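Local coordinates for outer membrane usher protein PapC (Escherichia coli, PDB 3L48) that takes part in exporting and assembling pilus subunits across the outer membrane, and is represented here by its C-terminal domain alone, at residues Lys8-Ile13 against Ser48-Gly53; Ala12-Ala17 against Leu80-Thr85; Gly25-Ser30 against Ser57-Gly62. One frame throughout, in Å; residues are numbered along the deposited sequence. Where two conformers were deposited one is given.

From the N terminus, strand 10-16 and the residues leading into it serve two contacts. Interaction 1 closes the first loop, at the turn after strand 44-47. Interaction 2, sharing Ala12 and Ile13 with it, closes the longest, bringing strand 78-84 back beside strand 10-16. Interaction 3 pairs strand 27-29 with strand 55-59; its loop is nested within that of interaction 2 but crosses that of interaction 1. Interactions 1 and 2 adjoin where Leu10 packs on Leu80: interaction 2 lies within the three-stranded mixed sheet, and interaction 1 ties the loop after its outer strand 44-47 to the start of its central strand. Interaction 3 belongs to the four-stranded antiparallel sheet, and the Cys66-Cys84 disulfide joins the two sheets.

Interaction 1: Lys8-Ile13 against Ser48-Gly53; sequences KRLFAI and SGVTPG
Lys8 and Val50 lie side by side with their CA atoms 4.5 Å apart, and this is where the two backbones meet. The N-H of Val50 donates to Lys8 O at 2.8 Å, with an angle of 160° at the hydrogen. In the reverse direction Lys8 CA approaches Val50 O at 3.4 Å, a CA-H...O contact that makes the pairing reciprocal. Gly49 N is also near Lys8 O, but its angle is poor, and the positive phi of Gly49 helps the chain turn after strand 44-47. Further along, Leu10 and Ala12 bond by their backbones to that strand, and the Lys8-Val50 bond adds one more main-chain link beyond its end.

Among side chains, Val50 faces two ways. Its CG1, anti to the backbone N (chi1 -174°), meets Leu10 CD1 at 3.9 Å, the two side chains crossing at about a right angle. Its CG2 rests 3.4 Å from Lys8 O, beside the carbonyl that the Val50 amide already holds. Leu10 and Val50 both also touch Val70, which places this small apolar meeting against the interior of the Ig-like domain. Lys8 contributes only the root of its side chain: CG passes 3.3 Å from Val50 O, and the extended chain beyond carries NZ away from the turn.

One conventional hydrogen bond and one weaker CH...O contact therefore hold the turn to Lys8 through main-chain atoms, while the methyls Leu10 CD1 and Val50 CG1 pack on the buried side, next to Val70, and the ammonium group of Lys8 plays no part in binding the turn.

Interaction 2: Ala12-Ala17 against Leu80-Thr85; sequences AILRLA and LLLPCT
Ile13 O is gripped by two neighbouring residues of the adjacent strand: Leu82 N donates to it at 2.9 Å, and Leu81 CA adds a CA-H...O contact at 3.4 Å. The side chain of Leu81 closes over the same oxygen; with CG anti to the backbone N (chi1 178°), CD1 comes to 3.5 Å from Ile13 O. The setting is the Ig-like, Greek-key fold of the usher's C-terminal domain, whose first and last strands, 10-16 and 78-84, run parallel with 26° between their directions. Two further bonds join them: Ile13 N donates to Leu80 O at 2.9 Å, and Cys84 N to Arg15 O at 2.7 Å. The rung expected between Arg15 N and Leu82 O is stretched to 3.6 Å, too far to count.

Pro83 takes no amide from this pairing, since its nitrogen falls between the bonded amides of Leu82 and Cys84, and within this chain 78-84 is an outermost strand of its sheet.

The two faces differ in character. On one, Ala12, Leu14 and Leu16 are matched with Leu80, Leu82 and Cys84. Leu82 fits across the first two: its CD1 touches Ala12 CB at 3.7 Å, while its CB meets Leu14 CD2, the two leucines lying at a slant. This face looks toward strand 64-69 of the second sheet, where Leu82 packs on Val68 and Cys84 is joined to Cys66 by the disulfide. Ile13, Arg15, Leu81 and Pro83 occupy the other, more exposed face; in the conformer given, the guanidinium of Arg15 leads away, with NH2 bonded to Gly19 O. Beyond the strand the pairing fades: Ala17 N reaches Cys84 O at 3.2 Å, but bent to 135° and weak.

Interaction 3: Gly25-Ser30 against Ser57-Gly62; sequences GASVTS and SVNWDG
Asn59, Ser57 and Thr29 bury the most surface here, and all three side chains lie on the same face as Ser27. Asn59 is tied through its backbone, its N donating to Ser27 O at 2.7 Å and its O accepting from Ser27 N at 2.9 Å. Its side chain lies across Ser27, with CB 3.5 Å from Ser27 OG, and meets Thr29 at about a right angle. An alanine here would keep the backbone pair but would probably open a gap beside the Ser27 and Thr29 hydroxyls, which lose the carboxamide next to them.

Strands 27-29 and 55-59 run antiparallel, 153° apart in direction, in the four-stranded sheet of this Ig-like domain, and Thr29 and Ser57 form its next hydrogen-bonded pair. Both hydroxyls sit between backbone N and carbonyl carbon (chi1 56° for Thr29, 75° for Ser57), which brings Ser57 OG within 2.6 Å of Thr29 OG1. A water hydrogen-bonded to Ser57 OG at 3.0 Å donates to Ser30 O, bridging the segments. On the reverse face the non-hydrogen-bonded pair Val28 and Val58 turns inward. Before strand 27-29, Ala26 CB touches Trp60 CE3 at 3.9 Å, oblique to the indole.

Interaction 1: Lys8-Ile13 against Ser48-Gly53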
loop_
_atom_site.group_PDB
_atom_site.type_symbol
_atom_site.label_atom_id
_atom_site.label_comp_id
_atom_site.label_asym_id
_atom_site.label_seq_id
_atom_site.Cartn_x
_atom_site.Cartn_y
_atom_site.Cartn_z
ATOM N N LYS A 8 12.553 4.304 -1.833
ATOM C CA LYS A 8 11.352 5.108 -1.639
ATOM C C LYS A 8 10.210 4.908 -2.638
ATOM O O LYS A 8 9.051 4.980 -2.246
ATOM C CB LYS A 8 11.720 6.586 -1.493
ATOM C CG LYS A 8 12.272 6.918 -0.124
ATOM C CD LYS A 8 13.138 8.151 -0.168
ATOM C CE LYS A 8 13.945 8.282 1.110
ATOM N NZ LYS A 8 15.089 9.225 0.946
ATOM N N ARG A 9 10.503 4.663 -3.911
ATOM C CA ARG A 9 9.414 4.313 -4.827
ATOM C C ARG A 9 9.211 2.808 -4.936
ATOM O O ARG A 9 10.124 2.070 -5.311
ATOM C CB ARG A 9 9.579 4.895 -6.231
ATOM C CG ARG A 9 8.495 4.351 -7.166
ATOM C CD ARG A 9 8.422 5.048 -8.502
ATOM N NE ARG A 9 9.424 4.559 -9.438
ATOM C CZ ARG A 9 9.420 4.832 -10.736
ATOM N NH1 ARG A 9 8.453 5.578 -11.249
ATOM N NH2 ARG A 9 10.376 4.357 -11.519
ATOM N N LEU A 10 7.998 2.363 -4.623
ATOM C CA LEU A 10 7.687 0.940 -4.643
ATOM C C LEU A 10 6.582 0.608 -5.631
ATOM O O LEU A 10 5.618 1.353 -5.772
ATOM C CB LEU A 10 7.283 0.465 -3.249
ATOM C CG LEU A 10 8.326 0.675 -2.155
ATOM C CD1 LEU A 10 7.890 -0.029 -0.880
ATOM C CD2 LEU A 10 9.685 0.172 -2.621
ATOM N N PHE A 11 6.737 -0.516 -6.320
ATOM C CA PHE A 11 5.673 -1.063 -7.146
ATOM C C PHE A 11 4.953 -2.118 -6.315
ATOM O O PHE A 11 5.390 -3.266 -6.238
ATOM C CB PHE A 11 6.241 -1.687 -8.421
ATOM C CG PHE A 11 7.134 -0.763 -9.207
ATOM C CD1 PHE A 11 6.676 0.474 -9.632
ATOM C CD2 PHE A 11 8.429 -1.137 -9.529
ATOM C CE1 PHE A 11 7.497 1.328 -10.361
ATOM C CE2 PHE A 11 9.255 -0.290 -10.259
ATOM C CZ PHE A 11 8.787 0.945 -10.676
ATOM N N ALA A 12 3.857 -1.718 -5.680
ATOM C CA ALA A 12 3.198 -2.577 -4.701
ATOM C C ALA A 12 2.069 -3.410 -5.297
ATOM O O ALA A 12 1.152 -2.881 -5.928
ATOM C CB ALA A 12 2.684 -1.751 -3.527
ATOM N N ILE A 13 2.152 -4.720 -5.096
ATOM C CA ILE A 13 1.062 -5.615 -5.446
ATOM C C ILE A 13 0.245 -5.861 -4.183
ATOM O O ILE A 13 0.669 -6.591 -3.287
ATOM C CB ILE A 13 1.576 -6.951 -6.014
ATOM C CG1 ILE A 13 2.572 -6.703 -7.152
ATOM C CG2 ILE A 13 0.412 -7.816 -6.497
ATOM C CD1 ILE A 13 2.008 -5.877 -8.289
ATOM N N SER A 48 5.067 6.537 -3.943
ATOM C CA SER A 48 6.190 7.468 -3.902
ATOM C C SER A 48 6.559 7.809 -2.462
ATOM O O SER A 48 5.685 7.953 -1.605
ATOM C CB SER A 48 5.846 8.760 -4.650
ATOM O OG SER A 48 5.507 8.510 -6.001
ATOM N N GLY A 49 7.857 7.938 -2.207
ATOM C CA GLY A 49 8.353 8.408 -0.925
ATOM C C GLY A 49 8.023 7.507 0.246
ATOM O O GLY A 49 7.756 7.983 1.348
ATOM N N VAL A 50 8.045 6.199 0.008
ATOM C CA VAL A 50 7.779 5.224 1.058
ATOM C C VAL A 50 8.996 5.047 1.956
ATOM O O VAL A 50 10.132 5.025 1.484
ATOM C CB VAL A 50 7.405 3.848 0.472
ATOM C CG1 VAL A 50 6.997 2.885 1.584
ATOM C CG2 VAL A 50 6.292 3.991 -0.552
ATOM N N THR A 51 8.751 4.916 3.256
ATOM C CA THR A 51 9.818 4.648 4.210
ATOM C C THR A 51 9.831 3.169 4.561
ATOM O O THR A 51 8.827 2.630 5.021
ATOM C CB THR A 51 9.635 5.458 5.505
ATOM O OG1 THR A 51 9.461 6.844 5.185
ATOM C CG2 THR A 51 10.847 5.294 6.410
ATOM N N PRO A 52 10.970 2.501 4.333
ATOM C CA PRO A 52 11.074 1.080 4.680
ATOM C C PRO A 52 10.745 0.846 6.152
ATOM O O PRO A 52 11.297 1.520 7.019
ATOM C CB PRO A 52 12.549 0.764 4.413
ATOM C CG PRO A 52 12.969 1.768 3.381
ATOM C CD PRO A 52 12.204 3.018 3.714
ATOM N N GLY A 53 9.843 -0.091 6.425
ATOM C CA GLY A 53 9.499 -0.434 7.792
ATOM C C GLY A 53 8.233 0.219 8.318
ATOM O O GLY A 53 7.725 -0.170 9.370
#

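Interaction 2: Ala12-Ala17 against Leu80-Thr85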
loop_
_atom_site.group_PDB
_atom_site.type_symbol
_atom_site.label_atom_id
_atom_site.label_comp_id
_atom_site.label_asym_id
_atom_site.label_seq_id
_atom_site.Cartn_x
_atom_site.Cartn_y
_atom_site.Cartn_z
ATOM N N ALA A 12 3.857 -1.718 -5.680
ATOM C CA ALA A 12 3.198 -2.577 -4.701
ATOM C C ALA A 12 2.069 -3.410 -5.297
ATOM O O ALA A 12 1.152 -2.881 -5.928
ATOM C CB ALA A 12 2.684 -1.751 -3.527
ATOM N N ILE A 13 2.152 -4.720 -5.096
ATOM C CA ILE A 13 1.062 -5.615 -5.446
ATOM C C ILE A 13 0.245 -5.861 -4.183
ATOM O O ILE A 13 0.669 -6.591 -3.287
ATOM C CB ILE A 13 1.576 -6.951 -6.014
ATOM C CG1 ILE A 13 2.572 -6.703 -7.152
ATOM C CG2 ILE A 13 0.412 -7.816 -6.497
ATOM C CD1 ILE A 13 2.008 -5.877 -8.289
ATOM N N LEU A 14 -0.920 -5.230 -4.109
ATOM C CA LEU A 14 -1.747 -5.282 -2.911
ATOM C C LEU A 14 -2.810 -6.376 -2.973
ATOM O O LEU A 14 -3.571 -6.465 -3.937
ATOM C CB LEU A 14 -2.438 -3.937 -2.693
ATOM C CG LEU A 14 -1.575 -2.682 -2.562
ATOM C CD1 LEU A 14 -2.450 -1.441 -2.639
ATOM C CD2 LEU A 14 -0.803 -2.706 -1.261
ATOM N N ARG A 15 -2.855 -7.211 -1.941
ATOM C CA ARG A 15 -3.931 -8.184 -1.791
ATOM C C ARG A 15 -4.302 -8.320 -0.320
ATOM O O ARG A 15 -3.429 -8.328 0.548
ATOM C CB ARG A 15 -3.539 -9.550 -2.367
ATOM C CG ARG A 15 -3.174 -9.529 -3.845
ATOM C CD ARG A 15 -3.416 -10.883 -4.498
ATOM N NE ARG A 15 -4.836 -11.130 -4.732
ATOM C CZ ARG A 15 -5.376 -11.336 -5.928
ATOM N NH1 ARG A 15 -4.619 -11.337 -7.013
ATOM N NH2 ARG A 15 -6.678 -11.548 -6.037
ATOM N N LEU A 16 -5.599 -8.416 -0.043
ATOM C CA LEU A 16 -6.073 -8.588 1.321
ATOM C C LEU A 16 -5.786 -10.008 1.791
ATOM O O LEU A 16 -5.482 -10.891 0.982
ATOM C CB LEU A 16 -7.567 -8.271 1.438
ATOM C CG LEU A 16 -7.938 -6.793 1.592
ATOM C CD1 LEU A 16 -7.641 -6.024 0.314
ATOM C CD2 LEU A 16 -9.407 -6.649 1.972
ATOM N N ALA A 17 -5.875 -10.217 3.101
ATOM C CA ALA A 17 -5.655 -11.535 3.685
ATOM C C ALA A 17 -6.590 -12.579 3.082
ATOM O O ALA A 17 -6.239 -13.754 2.986
ATOM C CB ALA A 17 -5.818 -11.484 5.207
ATOM N N LEU A 80 6.933 -5.536 -4.922
ATOM C CA LEU A 80 6.714 -6.481 -3.837
ATOM C C LEU A 80 5.244 -6.634 -3.457
ATOM O O LEU A 80 4.447 -5.704 -3.593
ATOM C CB LEU A 80 7.554 -6.114 -2.610
ATOM C CG LEU A 80 7.049 -4.994 -1.702
ATOM C CD1 LEU A 80 8.029 -4.778 -0.557
ATOM C CD2 LEU A 80 6.840 -3.705 -2.477
ATOM N N LEU A 81 4.906 -7.832 -2.993
ATOM C CA LEU A 81 3.585 -8.126 -2.461
ATOM C C LEU A 81 3.424 -7.438 -1.116
ATOM O O LEU A 81 4.286 -7.561 -0.245
ATOM C CB LEU A 81 3.422 -9.639 -2.279
ATOM C CG LEU A 81 2.112 -10.148 -1.674
ATOM C CD1 LEU A 81 0.971 -10.013 -2.671
ATOM C CD2 LEU A 81 2.254 -11.599 -1.207
ATOM N N LEU A 82 2.328 -6.707 -0.949
ATOM C CA LEU A 82 1.989 -6.149 0.357
ATOM C C LEU A 82 0.644 -6.700 0.832
ATOM O O LEU A 82 -0.411 -6.202 0.439
ATOM C CB LEU A 82 1.954 -4.618 0.310
ATOM C CG LEU A 82 3.276 -3.916 -0.018
ATOM C CD1 LEU A 82 3.110 -2.411 0.070
ATOM C CD2 LEU A 82 4.383 -4.380 0.918
ATOM N N PRO A 83 0.681 -7.752 1.661
ATOM C CA PRO A 83 -0.558 -8.299 2.221
ATOM C C PRO A 83 -1.281 -7.237 3.033
ATOM O O PRO A 83 -0.728 -6.709 3.996
ATOM C CB PRO A 83 -0.064 -9.422 3.141
ATOM C CG PRO A 83 1.255 -9.819 2.572
ATOM C CD PRO A 83 1.861 -8.543 2.046
ATOM N N CYS A 84 -2.514 -6.923 2.649
ATOM C CA CYS A 84 -3.284 -5.900 3.351
ATOM C C CYS A 84 -4.240 -6.516 4.372
ATOM O O CYS A 84 -5.212 -7.180 4.011
ATOM C CB CYS A 84 -4.051 -5.023 2.359
ATOM S SG CYS A 84 -4.533 -3.414 3.027
ATOM N N THR A 85 -3.952 -6.286 5.649
ATOM C CA THR A 85 -4.723 -6.875 6.731
ATOM C C THR A 85 -5.568 -5.825 7.438
ATOM O O THR A 85 -5.052 -4.792 7.871
ATOM C CB THR A 85 -3.809 -7.583 7.748
ATOM O OG1 THR A 85 -2.893 -6.636 8.310
ATOM C CG2 THR A 85 -3.020 -8.688 7.066
#

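Interaction 3: Gly25-Ser30 against Ser57-Gly62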
loop_
_atom_site.group_PDB
_atom_site.type_symbol
_atom_site.label_atom_id
_atom_site.label_comp_id
_atom_site.label_asym_id
_atom_site.label_seq_id
_atom_site.Cartn_x
_atom_site.Cartn_y
_atom_site.Cartn_z
ATOM N N GLY A 25 -8.860 3.044 -7.395
ATOM C CA GLY A 25 -9.132 4.383 -6.902
ATOM C C GLY A 25 -8.964 4.543 -5.403
ATOM O O GLY A 25 -9.138 5.635 -4.868
ATOM N N ALA A 26 -8.636 3.451 -4.719
ATOM C CA ALA A 26 -8.327 3.515 -3.295
ATOM C C ALA A 26 -7.040 4.314 -3.091
ATOM O O ALA A 26 -6.180 4.347 -3.969
ATOM C CB ALA A 26 -8.176 2.114 -2.722
ATOM N N SER A 27 -6.906 4.960 -1.938
ATOM C CA SER A 27 -5.691 5.711 -1.641
ATOM C C SER A 27 -4.809 4.976 -0.637
ATOM O O SER A 27 -5.299 4.242 0.218
ATOM C CB SER A 27 -6.027 7.108 -1.116
ATOM O OG SER A 27 -6.708 7.026 0.121
ATOM N N VAL A 28 -3.502 5.184 -0.749
ATOM C CA VAL A 28 -2.544 4.585 0.169
ATOM C C VAL A 28 -1.819 5.701 0.909
ATOM O O VAL A 28 -1.226 6.586 0.289
ATOM C CB VAL A 28 -1.513 3.722 -0.577
ATOM C CG1 VAL A 28 -0.642 2.968 0.413
ATOM C CG2 VAL A 28 -2.218 2.753 -1.511
ATOM N N THR A 29 -1.868 5.663 2.235
ATOM C CA THR A 29 -1.324 6.748 3.040
ATOM C C THR A 29 -0.298 6.246 4.043
ATOM O O THR A 29 -0.397 5.123 4.545
ATOM C CB THR A 29 -2.434 7.500 3.796
ATOM O OG1 THR A 29 -3.182 6.572 4.588
ATOM C CG2 THR A 29 -3.373 8.195 2.818
ATOM N N SER A 30 0.686 7.091 4.331
ATOM C CA SER A 30 1.742 6.760 5.279
ATOM C C SER A 30 1.250 6.930 6.708
ATOM O O SER A 30 0.169 7.476 6.940
ATOM C CB SER A 30 2.964 7.650 5.044
ATOM O OG SER A 30 2.656 9.009 5.309
ATOM N N SER A 57 -1.710 2.662 5.377
ATOM C CA SER A 57 -3.124 2.328 5.408
ATOM C C SER A 57 -3.720 2.495 4.014
ATOM O O SER A 57 -3.372 3.426 3.286
ATOM C CB SER A 57 -3.873 3.185 6.431
ATOM O OG SER A 57 -4.064 4.499 5.948
ATOM N N VAL A 58 -4.599 1.574 3.643
ATOM C CA VAL A 58 -5.273 1.630 2.357
ATOM C C VAL A 58 -6.715 2.056 2.575
ATOM O O VAL A 58 -7.462 1.406 3.304
ATOM C CB VAL A 58 -5.229 0.270 1.648
ATOM C CG1 VAL A 58 -5.903 0.357 0.289
ATOM C CG2 VAL A 58 -3.786 -0.189 1.509
ATOM N N ASN A 59 -7.106 3.156 1.944
ATOM C CA ASN A 59 -8.409 3.746 2.207
ATOM C C ASN A 59 -9.356 3.693 1.019
ATOM O O ASN A 59 -8.960 3.949 -0.118
ATOM C CB ASN A 59 -8.243 5.200 2.655
ATOM C CG ASN A 59 -7.024 5.402 3.531
ATOM O OD1 ASN A 59 -5.981 5.871 3.067
ATOM N ND2 ASN A 59 -7.143 5.038 4.803
ATOM N N TRP A 60 -10.609 3.342 1.297
ATOM C CA TRP A 60 -11.701 3.550 0.354
ATOM C C TRP A 60 -13.034 3.579 1.095
ATOM O O TRP A 60 -13.123 3.125 2.234
ATOM C CB TRP A 60 -11.695 2.516 -0.782
ATOM C CG TRP A 60 -12.067 1.118 -0.402
ATOM C CD1 TRP A 60 -13.324 0.579 -0.368
ATOM C CD2 TRP A 60 -11.166 0.059 -0.045
ATOM N NE1 TRP A 60 -13.260 -0.746 0.004
ATOM C CE2 TRP A 60 -11.954 -1.087 0.207
ATOM C CE3 TRP A 60 -9.777 -0.027 0.088
ATOM C CZ2 TRP A 60 -11.389 -2.303 0.593
ATOM C CZ3 TRP A 60 -9.223 -1.235 0.471
ATOM C CH2 TRP A 60 -10.028 -2.358 0.718
ATOM N N ASP A 61 -14.058 4.130 0.451
ATOM C CA ASP A 61 -15.361 4.312 1.082
ATOM C C ASP A 61 -15.217 5.098 2.379
ATOM O O ASP A 61 -15.784 4.731 3.408
ATOM C CB ASP A 61 -16.041 2.963 1.334
ATOM C CG ASP A 61 -16.471 2.279 0.047
ATOM O OD1 ASP A 61 -16.472 2.949 -1.009
ATOM O OD2 ASP A 61 -16.812 1.077 0.090
ATOM N N GLY A 62 -14.443 6.179 2.313
ATOM C CA GLY A 62 -14.247 7.074 3.440
ATOM C C GLY A 62 -13.795 6.387 4.713
ATOM O O GLY A 62 -14.227 6.748 5.807
HETATM O O HOH W 1 -2.685 6.447 7.842
#